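Local coordinates for universal stress protein (Archaeoglobus fulgidus, PDB 6HCD) that belongs to the universal stress protein A family and probably takes part in the stress response of this archaeon, although its molecular function is unknown, at residues A[25-37]-A[112-126]. Numbering follows the deposited sequence.
Sequences MPIVVAVDKKSDR and FADEVDAIAIVIGIR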
# COMPACT_ATOMS: atom_id res chain seq x y z
N MSE A 25 0.58 4.20 -17.73
CA MSE A 25 0.69 3.24 -16.65
C MSE A 25 -0.59 3.37 -15.81
O MSE A 25 -0.82 4.38 -15.14
CB MSE A 25 1.92 3.61 -15.86
CG MSE A 25 3.15 3.42 -16.74
SE MSE A 25 4.76 3.83 -15.72
CE MSE A 25 4.37 5.66 -15.08
N PRO A 26 -1.47 2.35 -15.82
CA PRO A 26 -2.73 2.45 -15.08
C PRO A 26 -2.58 2.25 -13.57
O PRO A 26 -1.54 1.71 -13.08
CB PRO A 26 -3.54 1.30 -15.67
CG PRO A 26 -2.49 0.25 -16.03
CD PRO A 26 -1.28 1.05 -16.49
N ILE A 27 -3.64 2.62 -12.85
CA ILE A 27 -3.87 2.15 -11.50
C ILE A 27 -4.62 0.81 -11.63
O ILE A 27 -5.65 0.75 -12.30
CB ILE A 27 -4.69 3.18 -10.69
CG1 ILE A 27 -3.96 4.51 -10.50
CG2 ILE A 27 -5.17 2.61 -9.37
CD1 ILE A 27 -2.73 4.40 -9.62
N VAL A 28 -4.12 -0.24 -10.97
CA VAL A 28 -4.78 -1.54 -10.95
C VAL A 28 -5.48 -1.68 -9.60
O VAL A 28 -4.85 -1.45 -8.57
CB VAL A 28 -3.79 -2.69 -11.18
CG1 VAL A 28 -4.38 -4.06 -10.85
CG2 VAL A 28 -3.24 -2.66 -12.59
N VAL A 29 -6.76 -2.05 -9.61
CA VAL A 29 -7.50 -2.25 -8.39
C VAL A 29 -8.07 -3.67 -8.43
O VAL A 29 -8.67 -4.09 -9.41
CB VAL A 29 -8.57 -1.16 -8.18
CG1 VAL A 29 -9.55 -1.06 -9.33
CG2 VAL A 29 -9.29 -1.36 -6.87
N ALA A 30 -7.79 -4.45 -7.37
CA ALA A 30 -8.30 -5.79 -7.22
C ALA A 30 -9.55 -5.75 -6.33
O ALA A 30 -9.51 -5.23 -5.24
CB ALA A 30 -7.23 -6.67 -6.63
N VAL A 31 -10.66 -6.31 -6.83
CA VAL A 31 -11.92 -6.33 -6.08
C VAL A 31 -12.42 -7.77 -5.98
O VAL A 31 -12.39 -8.51 -6.96
CB VAL A 31 -12.98 -5.41 -6.72
CG1 VAL A 31 -12.57 -3.95 -6.62
CG2 VAL A 31 -13.28 -5.79 -8.15
N ASP A 32 -12.88 -8.16 -4.78
CA ASP A 32 -13.39 -9.51 -4.56
C ASP A 32 -14.89 -9.52 -4.92
O ASP A 32 -15.29 -10.13 -5.89
CB ASP A 32 -13.11 -9.98 -3.13
CG ASP A 32 -13.56 -11.41 -2.85
OD1 ASP A 32 -13.63 -12.21 -3.82
OD2 ASP A 32 -13.88 -11.71 -1.68
N LYS A 33 -15.69 -8.80 -4.14
CA LYS A 33 -17.14 -8.85 -4.22
C LYS A 33 -17.68 -7.43 -4.10
O LYS A 33 -16.96 -6.48 -3.86
CB LYS A 33 -17.70 -9.77 -3.13
CG LYS A 33 -17.24 -9.47 -1.71
CD LYS A 33 -17.71 -10.47 -0.68
CE LYS A 33 -17.86 -9.88 0.71
NZ LYS A 33 -18.27 -10.90 1.70
N LYS A 34 -18.98 -7.26 -4.36
CA LYS A 34 -19.60 -5.97 -4.08
C LYS A 34 -19.72 -5.86 -2.56
O LYS A 34 -20.27 -6.74 -1.93
CB LYS A 34 -20.93 -5.81 -4.82
CG LYS A 34 -20.83 -6.11 -6.31
CD LYS A 34 -21.90 -5.46 -7.14
CE LYS A 34 -23.14 -6.31 -7.21
NZ LYS A 34 -23.01 -7.41 -8.20
N SER A 35 -19.13 -4.81 -1.99
CA SER A 35 -19.07 -4.61 -0.54
C SER A 35 -18.70 -3.16 -0.27
O SER A 35 -18.17 -2.46 -1.16
CB SER A 35 -18.09 -5.56 0.10
OG SER A 35 -16.75 -5.26 -0.29
N ASP A 36 -19.00 -2.72 0.96
CA ASP A 36 -18.62 -1.40 1.44
C ASP A 36 -17.10 -1.25 1.33
O ASP A 36 -16.62 -0.19 0.93
CB ASP A 36 -19.17 -1.13 2.85
CG ASP A 36 -20.69 -0.99 2.92
OD1 ASP A 36 -21.38 -1.25 1.91
OD2 ASP A 36 -21.19 -0.63 4.01
N ARG A 37 -16.34 -2.30 1.67
CA ARG A 37 -14.88 -2.24 1.58
C ARG A 37 -14.44 -2.02 0.13
O ARG A 37 -13.58 -1.18 -0.14
CB ARG A 37 -14.21 -3.50 2.15
CG ARG A 37 -12.68 -3.39 2.13
CD ARG A 37 -11.91 -4.44 2.93
NE ARG A 37 -11.80 -5.69 2.20
CZ ARG A 37 -12.37 -6.85 2.56
NH1 ARG A 37 -12.20 -7.93 1.83
NH2 ARG A 37 -13.15 -6.90 3.64
N PHE A 112 -0.52 -9.54 -13.59
CA PHE A 112 -1.29 -8.58 -14.37
C PHE A 112 -0.70 -7.17 -14.22
O PHE A 112 -0.52 -6.46 -15.22
CB PHE A 112 -2.77 -8.57 -13.96
CG PHE A 112 -3.60 -7.61 -14.77
CD1 PHE A 112 -4.02 -7.96 -16.05
CD2 PHE A 112 -3.93 -6.35 -14.29
CE1 PHE A 112 -4.77 -7.08 -16.81
CE2 PHE A 112 -4.69 -5.47 -15.05
CZ PHE A 112 -5.09 -5.83 -16.32
N ALA A 113 -0.43 -6.76 -12.98
CA ALA A 113 0.12 -5.44 -12.68
C ALA A 113 1.46 -5.24 -13.41
O ALA A 113 1.72 -4.17 -13.93
CB ALA A 113 0.27 -5.27 -11.19
N ASP A 114 2.30 -6.28 -13.43
CA ASP A 114 3.59 -6.22 -14.17
C ASP A 114 3.34 -6.13 -15.68
O ASP A 114 4.00 -5.38 -16.38
CB ASP A 114 4.48 -7.41 -13.81
CG ASP A 114 5.06 -7.34 -12.41
OD1 ASP A 114 5.03 -6.25 -11.81
OD2 ASP A 114 5.52 -8.40 -11.92
N GLU A 115 2.36 -6.90 -16.17
CA GLU A 115 2.06 -6.98 -17.61
C GLU A 115 1.61 -5.61 -18.14
O GLU A 115 1.92 -5.27 -19.27
CB GLU A 115 1.02 -8.05 -17.88
CG GLU A 115 1.55 -9.47 -17.73
CD GLU A 115 0.54 -10.53 -17.35
OE1 GLU A 115 -0.66 -10.26 -17.43
OE2 GLU A 115 0.96 -11.62 -16.96
N VAL A 116 0.87 -4.84 -17.34
CA VAL A 116 0.33 -3.55 -17.78
C VAL A 116 1.19 -2.38 -17.27
O VAL A 116 0.81 -1.23 -17.47
CB VAL A 116 -1.15 -3.36 -17.40
CG1 VAL A 116 -2.00 -4.50 -17.95
CG2 VAL A 116 -1.35 -3.20 -15.90
N ASP A 117 2.31 -2.69 -16.62
CA ASP A 117 3.23 -1.69 -16.07
C ASP A 117 2.48 -0.70 -15.17
O ASP A 117 2.59 0.52 -15.33
CB ASP A 117 3.98 -0.96 -17.20
CG ASP A 117 5.19 -0.17 -16.73
OD1 ASP A 117 5.75 -0.50 -15.67
OD2 ASP A 117 5.57 0.79 -17.42
N ALA A 118 1.72 -1.24 -14.20
CA ALA A 118 0.85 -0.46 -13.32
C ALA A 118 1.69 0.49 -12.46
O ALA A 118 2.83 0.15 -12.06
CB ALA A 118 0.04 -1.38 -12.44
N ILE A 119 1.13 1.67 -12.17
CA ILE A 119 1.75 2.62 -11.24
C ILE A 119 1.68 2.03 -9.82
O ILE A 119 2.62 2.16 -9.03
CB ILE A 119 1.06 4.00 -11.30
CG1 ILE A 119 1.24 4.67 -12.66
CG2 ILE A 119 1.54 4.89 -10.17
CD1 ILE A 119 0.49 5.97 -12.84
N ALA A 120 0.54 1.42 -9.51
CA ALA A 120 0.32 0.80 -8.21
C ALA A 120 -0.85 -0.18 -8.32
O ALA A 120 -1.65 -0.12 -9.27
CB ALA A 120 0.04 1.86 -7.16
N ILE A 121 -0.89 -1.09 -7.33
CA ILE A 121 -2.03 -1.97 -7.09
C ILE A 121 -2.76 -1.44 -5.85
O ILE A 121 -2.13 -1.17 -4.85
CB ILE A 121 -1.57 -3.43 -6.86
CG1 ILE A 121 -0.66 -3.93 -7.98
CG2 ILE A 121 -2.77 -4.34 -6.64
CD1 ILE A 121 0.01 -5.24 -7.65
N VAL A 122 -4.07 -1.33 -5.95
CA VAL A 122 -4.88 -0.93 -4.80
C VAL A 122 -5.74 -2.14 -4.41
O VAL A 122 -6.37 -2.73 -5.27
CB VAL A 122 -5.74 0.31 -5.10
CG1 VAL A 122 -6.43 0.81 -3.85
CG2 VAL A 122 -4.95 1.41 -5.77
N ILE A 123 -5.70 -2.51 -3.12
CA ILE A 123 -6.36 -3.70 -2.64
C ILE A 123 -6.96 -3.43 -1.26
O ILE A 123 -6.43 -2.62 -0.49
CB ILE A 123 -5.39 -4.90 -2.62
CG1 ILE A 123 -6.15 -6.22 -2.54
CG2 ILE A 123 -4.34 -4.75 -1.52
CD1 ILE A 123 -5.33 -7.41 -3.03
N GLY A 124 -8.03 -4.16 -0.96
CA GLY A 124 -8.68 -4.12 0.34
C GLY A 124 -8.06 -5.12 1.31
O GLY A 124 -7.61 -6.20 0.94
N ILE A 125 -8.01 -4.72 2.58
CA ILE A 125 -7.47 -5.47 3.70
C ILE A 125 -8.62 -5.74 4.66
O ILE A 125 -9.31 -4.82 5.02
CB ILE A 125 -6.42 -4.62 4.45
CG1 ILE A 125 -5.27 -4.17 3.56
CG2 ILE A 125 -5.90 -5.33 5.70
CD1 ILE A 125 -4.64 -5.28 2.80
N ARG A 126 -8.71 -6.99 5.16
CA ARG A 126 -9.84 -7.45 5.95
C ARG A 126 -9.76 -6.86 7.36
O ARG A 126 -10.80 -6.65 8.01
CB ARG A 126 -9.86 -8.98 5.98
CG ARG A 126 -10.49 -9.62 4.75
CD ARG A 126 -10.90 -11.06 4.99
NE ARG A 126 -11.79 -11.22 6.14
CZ ARG A 126 -11.97 -12.35 6.82
NH1 ARG A 126 -11.37 -13.46 6.43
NH2 ARG A 126 -12.73 -12.36 7.91
O HOH W 1 -9.78 -5.67 -2.80
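Strands 27-30 and 120-124 run parallel, 22° apart, and are tied by alternating backbone bonds: Val28 N to Ala120 O, Val122 N to Val28 O at 2.7 Å and Ala30 N to Val122 O. Before the strands pair, Ile119 N donates to Pro26 O at 2.8 Å, tilted 25° from the carbonyl plane.

Val28 carries the hydrophobic contact on one face. Its CG2, anti to its own carbonyl carbon, reaches Ala118 CB at 3.5 Å, touches Val116 CG2 and meets the Phe112 ring at the edge, near its plane. Val116 CG2 also packs on Pro26 CG (3.6 Å), linking the residue just past helix 105-115 to the one just before strand 27-30. That helix closes in a Schellman motif at Asp117, whose positive phi turns the chain back into the sheet. On the other face, Ile27 CG2 meets Val122 CG2 at 3.8 Å. Selenomethionine Met25 crosses Ile119 at about a right angle, Met25 CB tight against Ile119 CG1.

Arg37 extends from the start of helix 36-52, CG anti to the backbone N (chi1 -177°), then bends at chi3 to lay one guanidinium face over Arg126 CG, with Arg37 NH1 3.8 Å from that carbon. Arg37 CD rests 3.4 Å from Ile125 O. Replacing Arg37 with alanine would probably uncover Ile125 O and leave the Arg126 CG methylene without its flat cover.

This pairing of the first strand with the one after helix 105-115 builds the centre of the family's Rossmann-like alpha/beta fold: main-chain bonds fix it while apolar side chains pack on both faces. Where the strands part, water takes over, donating to Ala30 O and accepting from Gly124 N; like charges on Arg37 NH2 and Arg126 NE, 5.2 Å apart, probably disfavour closer approach than face over methylene.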